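Local coordinates for protein DNA primase (PDB 4EHS) that synthesises the short RNA primers used by DNA polymerase in replication and, through its C-terminal domain, binds the DnaB helicase, whose activity it stimulates, at residues E31-E34 against K35-R39; G53-S57 against G58-H62; E73-D77 against P78-A82; K98-R101 against L102-R106; R133-I136 against M137-Q141. All blocks are in the same frame, centred on the assembly; numbering follows the deposited sequence.

Contact 1. Residues E31-E34 against K35-R39; sequences EFLE and KLVIR
Glu31 and Lys35 face each other one turn apart on helix 30-43, joined more by water than directly. Glu31 OE2 and Lys35 NZ stand 4.0 Å apart, a long salt bridge, and a water off to one side bridges them: it donates to Glu31 OE2 at 2.7 Å and accepts from Lys35 NZ. Two torsions set this up. The glutamate CG lies opposite the backbone N (chi1 166°) and its chain runs out extended, while the lysine kinks at chi3 (-88°), swinging Lys35 CE back to within 3.8 Å of Glu31 CG. On the next flank Phe32 CE2 meets Leu36 CD2 at 4.1 Å, the methyl reaching the ring at a slant. Leu33 CD1 and Val37 CG2 are looser, at 4.4 Å. Beneath these pairs run the regular i to i+4 bonds of an alpha helix, such as Ile38 N to Glu34 O at 3.0 Å. The buried carboxylate of Glu34 reaches into the 58-62 loop, OE2 accepting from Leu61 N and OE1 from His62 N. Among the neighbouring helices, Leu33 and Leu36 pack on helix 96-117, while Lys35 and Ile38 touch Leu83 of helix 78-85.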
# COMPACT_ATOMS: atom_id res chain seq x y z
N GLU A 31 2.99 14.85 -16.05
CA GLU A 31 3.96 15.67 -15.36
C GLU A 31 3.16 16.80 -14.68
O GLU A 31 3.41 17.11 -13.49
CB GLU A 31 5.07 16.20 -16.31
CG GLU A 31 5.86 17.31 -15.64
CD GLU A 31 7.20 17.61 -16.33
OE1 GLU A 31 7.58 16.89 -17.26
OE2 GLU A 31 7.87 18.54 -15.90
N PHE A 32 2.17 17.35 -15.39
CA PHE A 32 1.33 18.39 -14.81
C PHE A 32 0.56 17.82 -13.59
O PHE A 32 0.43 18.43 -12.55
CB PHE A 32 0.30 18.91 -15.83
CG PHE A 32 -0.56 20.09 -15.27
CD1 PHE A 32 -0.09 21.41 -15.32
CD2 PHE A 32 -1.79 19.83 -14.68
CE1 PHE A 32 -0.89 22.44 -14.80
CE2 PHE A 32 -2.60 20.86 -14.16
CZ PHE A 32 -2.12 22.15 -14.22
N LEU A 33 -0.00 16.65 -13.76
CA LEU A 33 -0.75 16.06 -12.64
C LEU A 33 0.15 15.78 -11.42
O LEU A 33 -0.30 16.00 -10.28
CB LEU A 33 -1.37 14.71 -13.06
CG LEU A 33 -2.25 14.01 -12.06
CD1 LEU A 33 -3.41 14.92 -11.62
CD2 LEU A 33 -2.82 12.72 -12.69
N GLU A 34 1.37 15.31 -11.63
CA GLU A 34 2.27 15.06 -10.47
C GLU A 34 2.61 16.38 -9.75
O GLU A 34 2.64 16.47 -8.50
CB GLU A 34 3.57 14.42 -10.96
CG GLU A 34 3.31 12.97 -11.43
CD GLU A 34 4.57 12.20 -11.71
OE1 GLU A 34 5.66 12.69 -11.37
OE2 GLU A 34 4.41 11.04 -12.23
N LYS A 35 2.84 17.41 -10.57
CA LYS A 35 3.09 18.75 -9.98
C LYS A 35 1.94 19.24 -9.15
O LYS A 35 2.14 19.84 -8.06
CB LYS A 35 3.38 19.80 -11.12
CG LYS A 35 4.80 19.63 -11.63
CD LYS A 35 5.13 20.84 -12.57
CE LYS A 35 4.72 20.56 -13.96
NZ LYS A 35 5.38 21.51 -14.96
N LEU A 36 0.74 19.03 -9.67
CA LEU A 36 -0.49 19.51 -9.06
C LEU A 36 -0.68 18.84 -7.72
O LEU A 36 -0.93 19.52 -6.74
CB LEU A 36 -1.69 19.40 -9.99
CG LEU A 36 -3.03 19.92 -9.51
CD1 LEU A 36 -2.94 21.43 -9.31
CD2 LEU A 36 -4.09 19.57 -10.55
N VAL A 37 -0.49 17.52 -7.73
CA VAL A 37 -0.71 16.72 -6.52
C VAL A 37 0.30 17.21 -5.46
O VAL A 37 -0.10 17.47 -4.31
CB VAL A 37 -0.62 15.20 -6.85
CG1 VAL A 37 -0.48 14.43 -5.54
CG2 VAL A 37 -1.90 14.71 -7.54
N ILE A 38 1.57 17.38 -5.82
CA ILE A 38 2.57 17.75 -4.85
C ILE A 38 2.32 19.18 -4.35
O ILE A 38 2.60 19.52 -3.18
CB ILE A 38 3.97 17.58 -5.44
CG1 ILE A 38 4.23 16.05 -5.63
CG2 ILE A 38 5.05 18.13 -4.47
CD1 ILE A 38 5.46 15.77 -6.47
N ARG A 39 1.86 20.01 -5.29
CA ARG A 39 1.58 21.44 -4.90
C ARG A 39 0.49 21.50 -3.78
O ARG A 39 0.57 22.31 -2.80
CB ARG A 39 1.17 22.22 -6.18
CG ARG A 39 0.89 23.70 -5.74
CD ARG A 39 2.13 24.38 -5.17
NE ARG A 39 1.66 25.78 -5.00
CZ ARG A 39 1.84 26.70 -5.93
NH1 ARG A 39 2.71 26.48 -6.95
NH2 ARG A 39 1.24 27.91 -5.77
O HOH W 1 7.98 20.96 -14.68

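Contact 2. Residues G53-S57 against G58-H62; sequences GYIHS and GVFLH
A short 3-10 turn in the loop between helices 45-51 and 64-71 brings His56 and Ser57 against Val59 and Phe60. Two i to i+3 backbone bonds make it: Val59 N to His56 O at 3.0 Å and Phe60 N to Ser57 O at 3.2 Å, each donor standing well above its carbonyl plane. The imidazole of His56 leans forward over the turn because its CG sits between the backbone N and the carbonyl carbon (chi1 58°). There its ND1 takes a weak bond from Gly58 N, met at the ring edge at 3.0 Å, while Val59 CG2 lies over one face, 4.1 Å from the ring centroid, in a CH-pi contact. Nearer the core, Ile55 CD1 comes obliquely to the Phe60 ring, 3.9 Å from CZ. That ring also stacks with Phe67 and has Ser57 O in its plane at the edge. Ser57 OG bonds outside the turn to Lys64 NZ and Asp68 OD1, tying it to the following helix. The result is a 3-10 turn within an interhelical connection, with aliphatic and aromatic side chains directed into the helical core of the helicase-binding domain.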
# COMPACT_ATOMS: atom_id res chain seq x y z
N GLY A 53 -1.06 7.38 2.94
CA GLY A 53 -1.91 6.17 3.03
C GLY A 53 -2.02 5.42 1.71
O GLY A 53 -2.37 4.22 1.71
N TYR A 54 -1.72 6.10 0.58
CA TYR A 54 -2.11 5.55 -0.77
C TYR A 54 -0.95 5.59 -1.77
O TYR A 54 -0.87 4.76 -2.68
CB TYR A 54 -3.28 6.34 -1.34
CG TYR A 54 -4.49 6.25 -0.46
CD1 TYR A 54 -5.28 5.09 -0.43
CD2 TYR A 54 -4.79 7.29 0.44
CE1 TYR A 54 -6.40 5.01 0.43
CE2 TYR A 54 -5.87 7.20 1.31
CZ TYR A 54 -6.64 6.03 1.31
OH TYR A 54 -7.72 5.97 2.16
N ILE A 55 -0.04 6.56 -1.64
CA ILE A 55 1.01 6.68 -2.59
C ILE A 55 2.35 6.72 -1.88
O ILE A 55 2.47 7.07 -0.66
CB ILE A 55 0.85 7.90 -3.59
CG1 ILE A 55 0.77 9.21 -2.79
CG2 ILE A 55 -0.42 7.73 -4.43
CD1 ILE A 55 0.98 10.48 -3.57
N HIS A 56 3.35 6.38 -2.64
CA HIS A 56 4.73 6.56 -2.22
C HIS A 56 5.53 7.14 -3.35
O HIS A 56 5.04 7.32 -4.51
CB HIS A 56 5.29 5.19 -1.75
CG HIS A 56 5.23 4.13 -2.83
ND1 HIS A 56 6.11 4.09 -3.84
CD2 HIS A 56 4.30 3.13 -3.07
CE1 HIS A 56 5.79 3.10 -4.69
NE2 HIS A 56 4.68 2.52 -4.24
N SER A 57 6.80 7.42 -3.06
CA SER A 57 7.72 7.98 -3.99
C SER A 57 7.80 7.28 -5.36
O SER A 57 7.81 7.96 -6.40
CB SER A 57 9.09 7.99 -3.28
OG SER A 57 10.06 8.40 -4.17
N GLY A 58 7.81 5.94 -5.39
CA GLY A 58 7.78 5.13 -6.63
C GLY A 58 6.68 5.40 -7.64
O GLY A 58 6.85 5.09 -8.82
N VAL A 59 5.60 6.02 -7.21
CA VAL A 59 4.44 6.26 -8.03
C VAL A 59 4.78 7.32 -9.08
O VAL A 59 4.32 7.25 -10.22
CB VAL A 59 3.22 6.68 -7.20
CG1 VAL A 59 2.05 6.99 -8.11
CG2 VAL A 59 2.77 5.55 -6.28
N PHE A 60 5.64 8.25 -8.67
CA PHE A 60 5.98 9.44 -9.51
C PHE A 60 7.01 9.10 -10.56
O PHE A 60 8.06 8.55 -10.24
CB PHE A 60 6.53 10.56 -8.61
CG PHE A 60 5.50 11.12 -7.67
CD1 PHE A 60 4.69 12.19 -8.12
CD2 PHE A 60 5.27 10.60 -6.38
CE1 PHE A 60 3.67 12.70 -7.32
CE2 PHE A 60 4.24 11.12 -5.57
CZ PHE A 60 3.44 12.19 -6.03
N LEU A 61 6.70 9.44 -11.81
CA LEU A 61 7.64 9.26 -12.94
C LEU A 61 8.36 10.55 -13.32
O LEU A 61 9.36 10.48 -14.05
CB LEU A 61 6.92 8.72 -14.16
CG LEU A 61 6.06 7.47 -13.97
CD1 LEU A 61 5.60 6.88 -15.30
CD2 LEU A 61 6.84 6.47 -13.14
N HIS A 62 7.89 11.69 -12.80
CA HIS A 62 8.46 12.99 -13.19
C HIS A 62 8.94 13.80 -12.07
O HIS A 62 9.89 14.56 -12.23
CB HIS A 62 7.46 13.80 -14.01
CG HIS A 62 7.01 13.10 -15.25
ND1 HIS A 62 7.81 13.01 -16.37
CD2 HIS A 62 5.85 12.42 -15.53
CE1 HIS A 62 7.16 12.28 -17.31
NE2 HIS A 62 5.96 11.95 -16.83

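Contact 3. Residues E73-D77 against P78-A82; sequences EKLDD and PKLVA
With CG opposite its backbone N (chi1 169°) and its carboxylate rotated by chi2 to 110°, Asp77 turns OD2 over the first turn of helix 78-85. There OD2 accepts from two backbone N-H groups: Leu80 N at 3.3 Å, on the anti lone pair and with a fairly straight N-H angle of 155°, and Lys79 N at 2.9 Å, a weak bond, its hydrogen poorly directed. The amide of the next residue takes no part, since Pro78 N has no hydrogen to give. A carboxylate at this end of a helix would probably be favoured by the helix dipole. Asp77 is thus the N-cap, and Pro78 is the first residue of the helix. The main chain adds to the hold, for Val81 N reaches Asp77 O at 2.9 Å. The approach is shaped by a type I beta turn from Lys74 to Asp77, closed by Asp77 N to Lys74 O at 3.0 Å, with Lys74 itself the centre of an inverse gamma turn. Apolar cover comes from Leu75, whose CD2 lies 4.0 Å from Leu80 CD2, the two side chains meeting at a slant. Val81 CG2 rests 3.6 Å from Leu75 O. Leu80 continues onto Glu66 and Leu70 of helix 64-71, and Lys79 NZ bonds Gln65 OE1 of that helix. Glu73, away from the cap, bonds through OE2 to Ser123 OG of the second subunit.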
# COMPACT_ATOMS: atom_id res chain seq x y z
N GLU A 73 10.92 17.01 4.78
CA GLU A 73 10.85 18.41 5.13
C GLU A 73 12.07 19.18 4.70
O GLU A 73 12.56 20.00 5.48
CB GLU A 73 10.59 18.69 6.64
CG GLU A 73 9.17 18.98 6.95
CD GLU A 73 8.89 18.94 8.45
OE1 GLU A 73 8.05 19.74 8.87
OE2 GLU A 73 9.51 18.13 9.17
N LYS A 74 12.61 18.88 3.52
CA LYS A 74 13.70 19.70 3.01
C LYS A 74 13.02 20.83 2.29
O LYS A 74 13.09 20.89 1.07
CB LYS A 74 14.57 18.94 2.02
CG LYS A 74 15.21 17.66 2.58
CD LYS A 74 16.46 17.98 3.33
CE LYS A 74 17.02 16.76 4.07
NZ LYS A 74 17.28 15.62 3.15
N LEU A 75 12.35 21.70 3.05
CA LEU A 75 11.53 22.75 2.47
C LEU A 75 12.30 23.90 1.78
O LEU A 75 11.69 24.78 1.17
CB LEU A 75 10.50 23.27 3.51
CG LEU A 75 9.61 22.16 4.14
CD1 LEU A 75 8.58 22.66 5.18
CD2 LEU A 75 8.89 21.31 3.11
N ASP A 76 13.64 23.92 1.88
CA ASP A 76 14.43 24.84 1.01
C ASP A 76 15.09 24.14 -0.21
O ASP A 76 15.94 24.74 -0.89
CB ASP A 76 15.49 25.61 1.85
CG ASP A 76 14.85 26.49 2.90
OD1 ASP A 76 13.81 27.11 2.65
OD2 ASP A 76 15.38 26.55 4.01
N ASP A 77 14.71 22.89 -0.48
CA ASP A 77 15.25 22.19 -1.63
C ASP A 77 14.86 22.98 -2.90
O ASP A 77 13.67 23.31 -3.10
CB ASP A 77 14.76 20.72 -1.66
CG ASP A 77 15.06 20.01 -2.95
OD1 ASP A 77 15.91 19.11 -2.99
OD2 ASP A 77 14.45 20.36 -3.95
N PRO A 78 15.84 23.31 -3.75
CA PRO A 78 15.54 24.15 -4.95
C PRO A 78 14.35 23.68 -5.87
O PRO A 78 13.55 24.50 -6.33
CB PRO A 78 16.90 24.22 -5.69
CG PRO A 78 17.90 24.06 -4.56
CD PRO A 78 17.29 23.08 -3.58
N LYS A 79 14.21 22.37 -6.09
CA LYS A 79 13.09 21.81 -6.84
C LYS A 79 11.74 22.05 -6.20
O LYS A 79 10.73 22.37 -6.87
CB LYS A 79 13.36 20.30 -7.17
CG LYS A 79 14.47 20.14 -8.22
CD LYS A 79 14.71 18.71 -8.71
CE LYS A 79 16.00 18.67 -9.52
NZ LYS A 79 16.24 17.39 -10.25
N LEU A 80 11.70 21.88 -4.87
CA LEU A 80 10.46 22.01 -4.10
C LEU A 80 10.09 23.48 -3.98
O LEU A 80 8.93 23.84 -4.13
CB LEU A 80 10.64 21.36 -2.72
CG LEU A 80 9.42 20.81 -2.05
CD1 LEU A 80 8.81 19.74 -2.98
CD2 LEU A 80 9.81 20.23 -0.68
N VAL A 81 11.09 24.32 -3.79
CA VAL A 81 10.87 25.77 -3.80
C VAL A 81 10.25 26.20 -5.15
O VAL A 81 9.23 26.91 -5.21
CB VAL A 81 12.17 26.55 -3.47
CG1 VAL A 81 12.07 28.04 -3.84
CG2 VAL A 81 12.54 26.31 -1.99
N ALA A 82 10.81 25.69 -6.24
CA ALA A 82 10.34 26.11 -7.55
C ALA A 82 8.89 25.65 -7.78
O ALA A 82 8.05 26.36 -8.38
CB ALA A 82 11.24 25.54 -8.63

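Contact 4. Residues K98-R101 against L102-R106; sequences KELR and LLILR
Leu100 and Ile104 form the tight side of this turn of helix 96-117. The delta methyl of Ile104 comes at a slant against the branch point of Leu100, Ile104 CD1 to Leu100 CG at 3.9 Å, and lies 4.0 Å from Leu100 CD1 as well. Ile104 CG1 sits beside its own backbone N (chi1 -62°), a torsion that sends the chain back along the helix over the preceding turn, where CG1 also lies 3.4 Å from Leu100 O. The same carbonyl accepts from Ile104 N at 3.0 Å, so both fall on the same buried flank. Leu144 covers both side chains from a loop, and Ile104 goes on to touch Ile55 and Leu139. Leu103, also buried, turns instead to Glu34 of helix 30-43.

The solvent side belongs to Lys98, whose exposed side chain stays clear of residues 102-106; the link there is the backbone bond from Leu102 N to Lys98 O at 3.0 Å. Arg101 is intermediate, partly exposed but touching Leu144. It bends at chi3 (-47°), curling its guanidinium back so that Lys98 CA lies over one face, toward the rim, 3.4 Å above the plane. Its backbone O accepts from Leu105 N at 2.8 Å. Glu99 and Leu102 pack on Leu33 of helix 30-43. The arrangement is that of a central helix in an all-helical domain, packed on several sides by helices 30-43 and 122-140 and by loops, with Lys98 at the exposed edge.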
# COMPACT_ATOMS: atom_id res chain seq x y z
N LYS A 98 -9.76 14.44 -5.90
CA LYS A 98 -9.98 14.07 -7.32
C LYS A 98 -8.66 13.97 -8.09
O LYS A 98 -8.49 13.07 -8.89
CB LYS A 98 -10.88 15.11 -7.97
CG LYS A 98 -11.10 14.92 -9.45
CD LYS A 98 -11.55 16.26 -10.02
CE LYS A 98 -12.21 16.16 -11.38
NZ LYS A 98 -11.24 16.44 -12.47
N GLU A 99 -7.69 14.85 -7.82
CA GLU A 99 -6.41 14.77 -8.52
C GLU A 99 -5.60 13.62 -7.95
O GLU A 99 -4.91 12.98 -8.73
CB GLU A 99 -5.57 16.03 -8.32
CG GLU A 99 -6.26 17.38 -8.64
CD GLU A 99 -6.94 17.43 -9.99
OE1 GLU A 99 -6.64 16.57 -10.85
OE2 GLU A 99 -7.81 18.34 -10.18
N LEU A 100 -5.70 13.33 -6.64
CA LEU A 100 -4.96 12.15 -6.11
C LEU A 100 -5.56 10.87 -6.77
O LEU A 100 -4.82 9.94 -7.24
CB LEU A 100 -5.04 12.11 -4.56
CG LEU A 100 -4.34 10.88 -3.97
CD1 LEU A 100 -2.85 10.74 -4.27
CD2 LEU A 100 -4.63 10.94 -2.46
N ARG A 101 -6.87 10.83 -6.85
CA ARG A 101 -7.51 9.65 -7.44
C ARG A 101 -7.08 9.48 -8.91
O ARG A 101 -6.83 8.36 -9.38
CB ARG A 101 -9.06 9.74 -7.32
CG ARG A 101 -9.68 9.28 -6.00
CD ARG A 101 -11.23 8.96 -6.08
NE ARG A 101 -11.93 10.01 -6.78
CZ ARG A 101 -12.28 11.20 -6.24
NH1 ARG A 101 -12.08 11.45 -4.95
NH2 ARG A 101 -12.89 12.11 -7.02
N LEU A 102 -6.96 10.58 -9.64
CA LEU A 102 -6.55 10.44 -11.05
C LEU A 102 -5.12 9.99 -11.20
O LEU A 102 -4.85 9.18 -12.05
CB LEU A 102 -6.79 11.82 -11.73
CG LEU A 102 -6.49 11.86 -13.22
CD1 LEU A 102 -7.50 10.95 -13.90
CD2 LEU A 102 -6.56 13.33 -13.75
N LEU A 103 -4.21 10.45 -10.31
CA LEU A 103 -2.86 10.00 -10.34
C LEU A 103 -2.78 8.48 -10.10
O LEU A 103 -2.07 7.75 -10.81
CB LEU A 103 -2.04 10.72 -9.25
CG LEU A 103 -0.55 10.38 -9.28
CD1 LEU A 103 0.05 11.00 -10.49
CD2 LEU A 103 0.01 11.02 -8.01
N ILE A 104 -3.54 8.03 -9.09
CA ILE A 104 -3.56 6.59 -8.79
C ILE A 104 -4.17 5.80 -9.92
O ILE A 104 -3.61 4.74 -10.27
CB ILE A 104 -4.26 6.32 -7.45
CG1 ILE A 104 -3.48 7.01 -6.30
CG2 ILE A 104 -4.33 4.80 -7.15
CD1 ILE A 104 -4.34 7.11 -5.02
N LEU A 105 -5.32 6.27 -10.43
CA LEU A 105 -5.98 5.63 -11.61
C LEU A 105 -5.00 5.49 -12.77
O LEU A 105 -4.83 4.36 -13.31
CB LEU A 105 -7.27 6.38 -12.04
CG LEU A 105 -7.99 5.88 -13.32
CD1 LEU A 105 -8.68 4.56 -13.10
CD2 LEU A 105 -8.99 6.90 -13.82
N ARG A 106 -4.30 6.57 -13.14
CA ARG A 106 -3.20 6.43 -14.10
C ARG A 106 -2.15 5.38 -13.84
O ARG A 106 -1.78 4.60 -14.76
CB ARG A 106 -2.54 7.76 -14.39
CG ARG A 106 -3.62 8.62 -15.06
CD ARG A 106 -2.99 9.79 -15.75
NE ARG A 106 -4.01 10.61 -16.48
CZ ARG A 106 -3.65 11.78 -17.03
NH1 ARG A 106 -2.38 12.17 -16.94
NH2 ARG A 106 -4.54 12.52 -17.62

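Contact 5. Residues R133-I136 against M137-Q141; sequences RQAI and MKLKQ
Ala135 O takes the shortest backbone bond of this turn, from Leu139 N at 2.7 Å. The leucine side chain crowds the same oxygen: Leu139 CG is 3.2 Å from Ala135 O, and Leu139 CD1 reaches Ala135 CB at 4.3 Å. Two pairs of side chains run alongside each other. Gln134, extended with CG opposite its backbone N (chi1 -175°), lies beside Lys138, its NE2 at 3.5 Å from Lys138 CE. Further round, Lys140 runs beside Ile136, with Lys140 CD 4.1 Å from Ile136 CG2; the lysine then bends at chi4 (108°), bringing its ammonium into a close approach to the same methyl. Residue 137 is selenomethionine, and Met137 CB rests 3.3 Å from Gln134 O. Ala135 and Ile136 carry the apolar side toward Phe108 of helix 96-117, and Val145 covers Ala135 and Leu139. Across the turn the side chains meet by van der Waals contact, partly through polar atoms, and the hydrogen bonds between the two segments are all in the backbone. Cohesion here therefore rests on the helix itself and on apolar cover: no side-chain hydrogen bond or ion pair joins the two segments, and Lys140 has a long, weak ion pair with Glu109 outside them.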
# COMPACT_ATOMS: atom_id res chain seq x y z
N ARG A 133 -7.43 -4.08 -12.18
CA ARG A 133 -8.80 -3.86 -12.69
C ARG A 133 -9.78 -3.47 -11.60
O ARG A 133 -10.66 -2.59 -11.79
CB ARG A 133 -9.34 -5.12 -13.42
CG ARG A 133 -8.75 -5.34 -14.80
CD ARG A 133 -9.43 -6.62 -15.49
NE ARG A 133 -8.40 -7.44 -16.15
CZ ARG A 133 -7.83 -7.09 -17.28
NH1 ARG A 133 -8.28 -5.97 -17.85
NH2 ARG A 133 -6.80 -7.80 -17.83
N GLN A 134 -9.65 -4.15 -10.47
CA GLN A 134 -10.50 -3.90 -9.35
C GLN A 134 -10.25 -2.46 -8.89
O GLN A 134 -11.22 -1.71 -8.60
CB GLN A 134 -10.25 -4.86 -8.22
CG GLN A 134 -11.27 -4.62 -7.10
CD GLN A 134 -11.00 -5.41 -5.84
OE1 GLN A 134 -9.86 -5.76 -5.54
NE2 GLN A 134 -12.06 -5.71 -5.09
N ALA A 135 -8.98 -2.11 -8.79
CA ALA A 135 -8.64 -0.73 -8.31
C ALA A 135 -9.23 0.36 -9.22
O ALA A 135 -9.81 1.37 -8.77
CB ALA A 135 -7.10 -0.59 -8.21
N ILE A 136 -9.11 0.13 -10.52
CA ILE A 136 -9.62 1.06 -11.54
C ILE A 136 -11.14 1.20 -11.35
O ILE A 136 -11.66 2.30 -11.40
CB ILE A 136 -9.21 0.59 -12.96
CG1 ILE A 136 -7.67 0.77 -13.17
CG2 ILE A 136 -10.00 1.34 -14.07
CD1 ILE A 136 -7.11 0.03 -14.41
N MSE A 137 -11.82 0.08 -11.12
CA MSE A 137 -13.26 0.12 -10.87
C MSE A 137 -13.59 1.02 -9.68
O MSE A 137 -14.38 1.96 -9.80
CB MSE A 137 -13.80 -1.29 -10.63
CG MSE A 137 -15.32 -1.39 -10.66
SE MSE A 137 -15.96 -3.21 -10.37
CE MSE A 137 -15.26 -3.49 -8.57
N LYS A 138 -12.96 0.73 -8.55
CA LYS A 138 -13.14 1.50 -7.32
C LYS A 138 -12.80 2.96 -7.50
O LYS A 138 -13.55 3.82 -7.02
CB LYS A 138 -12.37 0.90 -6.16
CG LYS A 138 -13.01 -0.36 -5.64
CD LYS A 138 -12.11 -1.12 -4.70
CE LYS A 138 -12.82 -2.40 -4.26
NZ LYS A 138 -12.67 -2.58 -2.79
N LEU A 139 -11.69 3.25 -8.17
CA LEU A 139 -11.27 4.64 -8.33
C LEU A 139 -12.37 5.36 -9.07
O LEU A 139 -12.79 6.45 -8.67
CB LEU A 139 -9.90 4.75 -9.00
CG LEU A 139 -8.75 4.26 -8.06
CD1 LEU A 139 -7.49 3.68 -8.73
CD2 LEU A 139 -8.29 5.44 -7.20
N LYS A 140 -12.88 4.73 -10.11
CA LYS A 140 -13.96 5.39 -10.84
C LYS A 140 -15.23 5.44 -10.03
O LYS A 140 -16.06 6.31 -10.26
CB LYS A 140 -14.20 4.68 -12.18
CG LYS A 140 -13.10 4.91 -13.20
CD LYS A 140 -13.22 3.87 -14.30
CE LYS A 140 -12.54 4.43 -15.53
NZ LYS A 140 -11.27 3.69 -15.74
N GLN A 141 -15.43 4.53 -9.07
CA GLN A 141 -16.59 4.67 -8.17
C GLN A 141 -16.33 5.82 -7.16
O GLN A 141 -17.15 6.03 -6.26
CB GLN A 141 -16.91 3.37 -7.43
CG GLN A 141 -17.63 2.29 -8.23
CD GLN A 141 -17.51 0.89 -7.61
OE1 GLN A 141 -17.12 0.70 -6.42
NE2 GLN A 141 -17.83 -0.12 -8.42

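In the fold
From the N terminus the five contacts come strictly in series, none nesting in or crossing another, and each joins neighbouring turns of chain without closing a long loop. Contact 1 lies on helix 30-43, and Glu34 reaches forward to the backbone of contact 2 in the loop before helix 64-71. Contact 3 starts helix 78-85 at the periphery, about 34 Å between centres from contact 5. Contact 4, on helix 96-117, is the hub: contact 1 packs on it through Leu33 and Leu36, contact 2 through Ile55, and contact 5, on the next helix, through Ile136 and Leu139. Contacts 1 and 5 themselves lie on opposite sides of the chain's centre.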